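Local coordinates for protein ditrans,polycis-undecaprenyl-diphosphate synthase ((2E,6E)-farnesyl-diphosphate specific) (Acinetobacter baumannii, PDB 6ACS) that probably condenses eight isopentenyl diphosphates with farnesyl diphosphate to make undecaprenyl diphosphate, the precursor of the lipid carrier used in bacterial cell-wall synthesis, at residues B[44-49]-B[129-134]; B[83-88]-B[110-115]. All coordinates share one frame; numbering follows the deposited sequence. Where two conformers were deposited one is given.

Contact 1: residues B[44-49]-B[129-134]; sequences PIVEHC and MTLTIA
Val46 and Cys49, one helical turn apart, meet Met129 and Leu131 of strand 129-134 across an axis separation of 10.2 Å. The N-to-C directions of the two segments differ by 152°, so the helix runs nearly antiparallel to the strand. Backbone spacing is even along the pair: the CA atoms of Val46 and Leu131 lie 7.9 Å apart, and those of Cys49 and Met129 8.1 Å. Met129 and Leu131 are two residues apart, and both send their CB toward the helix. Met129 reaches the helix with its sulfur and methyl. It runs extended as far as its sulfur and then bends at the last torsion (chi3 80°), which turns CE toward the helix turn between Val46 and Cys49. Its SD lies 3.4 Å from Cys49 CB, so the sulfur meets the methylene rather than the thiol, and CE lies 3.9 Å from Val46 CG1.

This is helix-on-sheet packing in the cis-prenyltransferase fold, where helix 42-52 lies over a parallel six-stranded sheet and strand 129-134 runs between strands 97-102 and 56-61. The two branches of Val46 divide the work. With CG1 anti to the backbone N (chi1 171°), that methyl meets Met129, while CG2 approaches Leu131 CD2 at 4.2 Å, a looser contact. Val46 also touches Ile97 and Leu57, and Leu131 touches the same two residues, which places this apolar patch over three adjacent strands. Cys49, with Ile45, also packs on Phe221 of helix 218-235.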
loop_
_atom_site.group_PDB
_atom_site.type_symbol
_atom_site.label_atom_id
_atom_site.label_comp_id
_atom_site.label_asym_id
_atom_site.label_seq_id
_atom_site.Cartn_x
_atom_site.Cartn_y
_atom_site.Cartn_z
ATOM N N PRO B 44 -24.057 -1.610 -12.655
ATOM C CA PRO B 44 -24.539 -2.722 -11.816
ATOM C C PRO B 44 -23.720 -2.903 -10.559
ATOM O O PRO B 44 -24.261 -3.329 -9.527
ATOM C CB PRO B 44 -24.407 -3.948 -12.733
ATOM C CG PRO B 44 -24.284 -3.404 -14.110
ATOM C CD PRO B 44 -23.649 -2.071 -13.994
ATOM N N ILE B 45 -22.424 -2.573 -10.625
ATOM C CA ILE B 45 -21.540 -2.683 -9.468
ATOM C C ILE B 45 -21.931 -1.658 -8.414
ATOM O O ILE B 45 -22.040 -1.968 -7.218
ATOM C CB ILE B 45 -20.077 -2.489 -9.908
ATOM C CG1 ILE B 45 -19.698 -3.496 -11.001
ATOM C CG2 ILE B 45 -19.119 -2.496 -8.699
ATOM C CD1 ILE B 45 -19.889 -4.893 -10.638
ATOM N N VAL B 46 -22.126 -0.412 -8.850
ATOM C CA VAL B 46 -22.582 0.638 -7.948
ATOM C C VAL B 46 -23.887 0.235 -7.276
ATOM O O VAL B 46 -24.066 0.399 -6.056
ATOM C CB VAL B 46 -22.735 1.959 -8.722
ATOM C CG1 VAL B 46 -23.409 2.992 -7.853
ATOM C CG2 VAL B 46 -21.370 2.441 -9.230
ATOM N N GLU B 47 -24.837 -0.268 -8.071
ATOM C CA GLU B 47 -26.131 -0.661 -7.510
ATOM C C GLU B 47 -25.995 -1.816 -6.522
ATOM O O GLU B 47 -26.693 -1.849 -5.497
ATOM C CB GLU B 47 -27.115 -1.008 -8.631
ATOM C CG GLU B 47 -27.377 0.217 -9.524
ATOM C CD GLU B 47 -28.176 -0.079 -10.780
ATOM O OE1 GLU B 47 -28.963 -1.043 -10.777
ATOM O OE2 GLU B 47 -28.013 0.668 -11.772
ATOM N N HIS B 48 -25.085 -2.759 -6.785
ATOM C CA HIS B 48 -24.902 -3.839 -5.822
ATOM C C HIS B 48 -24.314 -3.306 -4.519
ATOM O O HIS B 48 -24.696 -3.745 -3.423
ATOM C CB HIS B 48 -24.017 -4.942 -6.407
ATOM C CG HIS B 48 -23.988 -6.185 -5.571
ATOM N ND1 HIS B 48 -25.088 -7.002 -5.420
ATOM C CD2 HIS B 48 -23.007 -6.730 -4.814
ATOM C CE1 HIS B 48 -24.775 -8.018 -4.632
ATOM N NE2 HIS B 48 -23.520 -7.874 -4.246
ATOM N N CYS B 49 -23.374 -2.359 -4.619
ATOM C CA CYS B 49 -22.809 -1.774 -3.407
ATOM C C CYS B 49 -23.896 -1.102 -2.579
ATOM O O CYS B 49 -23.932 -1.250 -1.353
ATOM C CB CYS B 49 -21.700 -0.780 -3.761
ATOM S SG CYS B 49 -20.193 -1.601 -4.353
ATOM N N MET B 129 -24.225 6.226 0.300
ATOM C CA MET B 129 -22.946 5.699 -0.162
ATOM C C MET B 129 -22.211 6.839 -0.837
ATOM O O MET B 129 -22.841 7.775 -1.327
ATOM C CB MET B 129 -23.118 4.530 -1.134
ATOM C CG MET B 129 -21.813 3.837 -1.481
ATOM S SD MET B 129 -22.036 2.455 -2.620
ATOM C CE MET B 129 -22.175 3.299 -4.193
ATOM N N THR B 130 -20.883 6.781 -0.811
ATOM C CA THR B 130 -20.047 7.709 -1.555
ATOM C C THR B 130 -19.366 6.966 -2.695
ATOM O O THR B 130 -18.685 5.958 -2.469
ATOM C CB THR B 130 -19.010 8.367 -0.653
ATOM O OG1 THR B 130 -19.688 9.153 0.328
ATOM C CG2 THR B 130 -18.074 9.255 -1.479
ATOM N N LEU B 131 -19.554 7.465 -3.908
ATOM C CA LEU B 131 -18.848 6.996 -5.087
ATOM C C LEU B 131 -17.762 8.016 -5.425
ATOM O O LEU B 131 -18.063 9.179 -5.709
ATOM C CB LEU B 131 -19.813 6.817 -6.262
ATOM C CG LEU B 131 -19.167 6.529 -7.629
ATOM C CD1 LEU B 131 -18.398 5.222 -7.588
ATOM C CD2 LEU B 131 -20.227 6.476 -8.724
ATOM N N THR B 132 -16.507 7.594 -5.361
ATOM C CA THR B 132 -15.382 8.473 -5.653
ATOM C C THR B 132 -14.729 8.053 -6.960
ATOM O O THR B 132 -14.399 6.873 -7.147
ATOM C CB THR B 132 -14.355 8.447 -4.520
ATOM O OG1 THR B 132 -14.981 8.920 -3.316
ATOM C CG2 THR B 132 -13.161 9.357 -4.867
ATOM N N ILE B 133 -14.553 9.020 -7.860
ATOM C CA ILE B 133 -13.862 8.826 -9.131
ATOM C C ILE B 133 -12.493 9.484 -9.016
ATOM O O ILE B 133 -12.384 10.688 -8.728
ATOM C CB ILE B 133 -14.655 9.417 -10.311
ATOM C CG1 ILE B 133 -16.127 8.986 -10.267
ATOM C CG2 ILE B 133 -13.962 9.090 -11.627
ATOM C CD1 ILE B 133 -16.364 7.509 -10.311
ATOM N N ALA B 134 -11.447 8.687 -9.220
ATOM C CA ALA B 134 -10.076 9.176 -9.156
ATOM C C ALA B 134 -9.687 9.665 -10.543
ATOM O O ALA B 134 -9.699 8.890 -11.503
ATOM C CB ALA B 134 -9.137 8.075 -8.655
#

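Contact 2: residues B[83-88]-B[110-115]; sequences ETIHEQ and SHLVAL
Leu112 and Leu115, three residues apart on helix 110-123, are the side chains that meet Ile85 and His86 of helix 71-95. The segment axes approach to 11.0 Å and their N-to-C directions differ by only 20°, so the helices run side by side in the same sense. Walking along 110-115, Leu112 comes first. It reaches across with one branch, CD1, which lies 4.0 Å from Ile85 CD1, and the two side chains lie roughly perpendicular.

Leu115 takes the largest share of the contact, and its CA is 7.8 Å from that of Ile85. With CG anti to the backbone N (chi1 180°), the branch point is carried toward helix 71-95, and its methyls lie against Ile85 and the imidazole. On one side, Leu115 CG rests 3.9 Å from Ile85 CG2, the two side chains passing alongside one another and pointing opposite ways. On the other, Leu115 CD2 sits over a face of the His86 ring in a CH-pi contact, 4.0 Å from the centroid and 24° off the normal, displaced toward the rim. The other methyl, CD1, approaches His86 CE1 at 3.4 Å, a short carbon-carbon distance that indicates close packing. The imidazole thus borders the solvent-facing edge of an otherwise buried apolar seam.

Leu112 also touches Met78 and Leu81, and both leucines touch Glu82, extending the seam toward the N-terminal end of helix 71-95. Farther along, Gln88 is hydrogen-bonded to Asp43 of helix 42-52, and strand 97-102 connects the paired helices in sequence.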
loop_
_atom_site.group_PDB
_atom_site.type_symbol
_atom_site.label_atom_id
_atom_site.label_comp_id
_atom_site.label_asym_id
_atom_site.label_seq_id
_atom_site.Cartn_x
_atom_site.Cartn_y
_atom_site.Cartn_z
ATOM N N GLU B 83 -19.131 13.942 -20.082
ATOM C CA GLU B 83 -20.430 13.405 -20.473
ATOM C C GLU B 83 -20.888 12.325 -19.503
ATOM O O GLU B 83 -22.083 12.205 -19.209
ATOM C CB GLU B 83 -20.362 12.853 -21.897
ATOM C CG GLU B 83 -21.684 12.876 -22.627
ATOM C CD GLU B 83 -21.680 13.856 -23.781
ATOM O OE1 GLU B 83 -20.610 14.034 -24.407
ATOM O OE2 GLU B 83 -22.743 14.455 -24.056
ATOM N N THR B 84 -19.948 11.529 -18.994
ATOM C CA THR B 84 -20.305 10.470 -18.058
ATOM C C THR B 84 -20.758 11.041 -16.716
ATOM O O THR B 84 -21.714 10.537 -16.111
ATOM C CB THR B 84 -19.121 9.519 -17.895
ATOM O OG1 THR B 84 -18.734 9.025 -19.191
ATOM C CG2 THR B 84 -19.484 8.353 -16.982
ATOM N N ILE B 85 -20.085 12.086 -16.230
ATOM C CA ILE B 85 -20.542 12.745 -15.008
ATOM C C ILE B 85 -21.965 13.264 -15.199
ATOM O O ILE B 85 -22.840 13.088 -14.330
ATOM C CB ILE B 85 -19.572 13.875 -14.610
ATOM C CG1 ILE B 85 -18.190 13.300 -14.270
ATOM C CG2 ILE B 85 -20.129 14.668 -13.440
ATOM C CD1 ILE B 85 -17.138 14.353 -14.071
ATOM N N HIS B 86 -22.210 13.921 -16.341
ATOM C CA HIS B 86 -23.554 14.411 -16.645
ATOM C C HIS B 86 -24.569 13.278 -16.610
ATOM O O HIS B 86 -25.638 13.403 -16.003
ATOM C CB HIS B 86 -23.586 15.081 -18.020
ATOM C CG HIS B 86 -23.059 16.481 -18.034
ATOM N ND1 HIS B 86 -23.536 17.467 -17.198
ATOM C CD2 HIS B 86 -22.114 17.070 -18.806
ATOM C CE1 HIS B 86 -22.896 18.599 -17.441
ATOM N NE2 HIS B 86 -22.028 18.385 -18.414
ATOM N N GLU B 87 -24.231 12.147 -17.237
ATOM C CA GLU B 87 -25.151 11.016 -17.314
ATOM C C GLU B 87 -25.396 10.384 -15.948
ATOM O O GLU B 87 -26.480 9.845 -15.700
ATOM C CB GLU B 87 -24.592 9.979 -18.297
ATOM C CG GLU B 87 -25.411 8.704 -18.458
ATOM C CD GLU B 87 -24.846 7.776 -19.530
ATOM O OE1 GLU B 87 -23.892 8.181 -20.230
ATOM O OE2 GLU B 87 -25.352 6.640 -19.672
ATOM N N GLN B 88 -24.417 10.453 -15.048
ATOM C CA GLN B 88 -24.534 9.778 -13.761
ATOM C C GLN B 88 -25.254 10.592 -12.691
ATOM O O GLN B 88 -25.814 9.997 -11.761
ATOM C CB GLN B 88 -23.147 9.369 -13.255
ATOM C CG GLN B 88 -22.533 8.211 -14.037
ATOM C CD GLN B 88 -23.305 6.911 -13.856
ATOM O OE1 GLN B 88 -23.872 6.656 -12.794
ATOM N NE2 GLN B 88 -23.340 6.089 -14.900
ATOM N N SER B 110 -10.835 23.833 -17.065
ATOM C CA SER B 110 -11.676 24.539 -16.102
ATOM C C SER B 110 -13.122 24.062 -16.157
ATOM O O SER B 110 -13.802 24.032 -15.124
ATOM C CB SER B 110 -11.584 26.049 -16.329
ATOM O OG SER B 110 -11.887 26.384 -17.669
ATOM N N HIS B 111 -13.611 23.685 -17.342
ATOM C CA HIS B 111 -14.992 23.218 -17.452
ATOM C C HIS B 111 -15.183 21.893 -16.717
ATOM O O HIS B 111 -16.222 21.668 -16.084
ATOM C CB HIS B 111 -15.384 23.080 -18.920
ATOM C CG HIS B 111 -16.844 22.835 -19.129
ATOM N ND1 HIS B 111 -17.788 23.835 -19.010
ATOM C CD2 HIS B 111 -17.530 21.706 -19.434
ATOM C CE1 HIS B 111 -18.988 23.336 -19.245
ATOM N NE2 HIS B 111 -18.859 22.046 -19.501
ATOM N N LEU B 112 -14.186 21.007 -16.790
ATOM C CA LEU B 112 -14.252 19.754 -16.043
ATOM C C LEU B 112 -14.199 20.004 -14.543
ATOM O O LEU B 112 -14.903 19.339 -13.775
ATOM C CB LEU B 112 -13.112 18.824 -16.457
ATOM C CG LEU B 112 -12.982 17.521 -15.648
ATOM C CD1 LEU B 112 -14.256 16.683 -15.681
ATOM C CD2 LEU B 112 -11.792 16.709 -16.118
ATOM N N VAL B 113 -13.351 20.938 -14.104
ATOM C CA VAL B 113 -13.277 21.260 -12.682
ATOM C C VAL B 113 -14.618 21.785 -12.186
ATOM O O VAL B 113 -15.116 21.376 -11.127
ATOM C CB VAL B 113 -12.146 22.267 -12.413
ATOM C CG1 VAL B 113 -12.123 22.634 -10.936
ATOM C CG2 VAL B 113 -10.812 21.692 -12.862
ATOM N N ALA B 114 -15.223 22.698 -12.950
ATOM C CA ALA B 114 -16.525 23.236 -12.569
ATOM C C ALA B 114 -17.579 22.137 -12.526
ATOM O O ALA B 114 -18.427 22.115 -11.625
ATOM C CB ALA B 114 -16.935 24.349 -13.539
ATOM N N LEU B 115 -17.530 21.205 -13.485
ATOM C CA LEU B 115 -18.490 20.112 -13.489
ATOM C C LEU B 115 -18.300 19.200 -12.282
ATOM O O LEU B 115 -19.283 18.746 -11.687
ATOM C CB LEU B 115 -18.364 19.326 -14.789
ATOM C CG LEU B 115 -19.300 18.132 -14.972
ATOM C CD1 LEU B 115 -20.758 18.538 -14.762
ATOM C CD2 LEU B 115 -19.101 17.537 -16.349
#

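Overall arrangement
From the N terminus, the chain passes strand 12-17 and enters helix 42-52, the first side of contact 1. Strand 56-61 and helix 71-95 follow, the latter bringing in the first half of contact 2. After strand 97-102, helix 110-123 closes contact 2 across a gap of 21 residues. Strand 129-134, next in the chain, closes contact 1 over 79 residues, so the shorter loop lies wholly within the longer one and the two do not cross. Their centres are 17 Å apart and their nearest atoms about 5 Å apart, without touching. Contact 1 ties a helix to an inner strand of the sheet; contact 2 joins two helices farther from the chain centre.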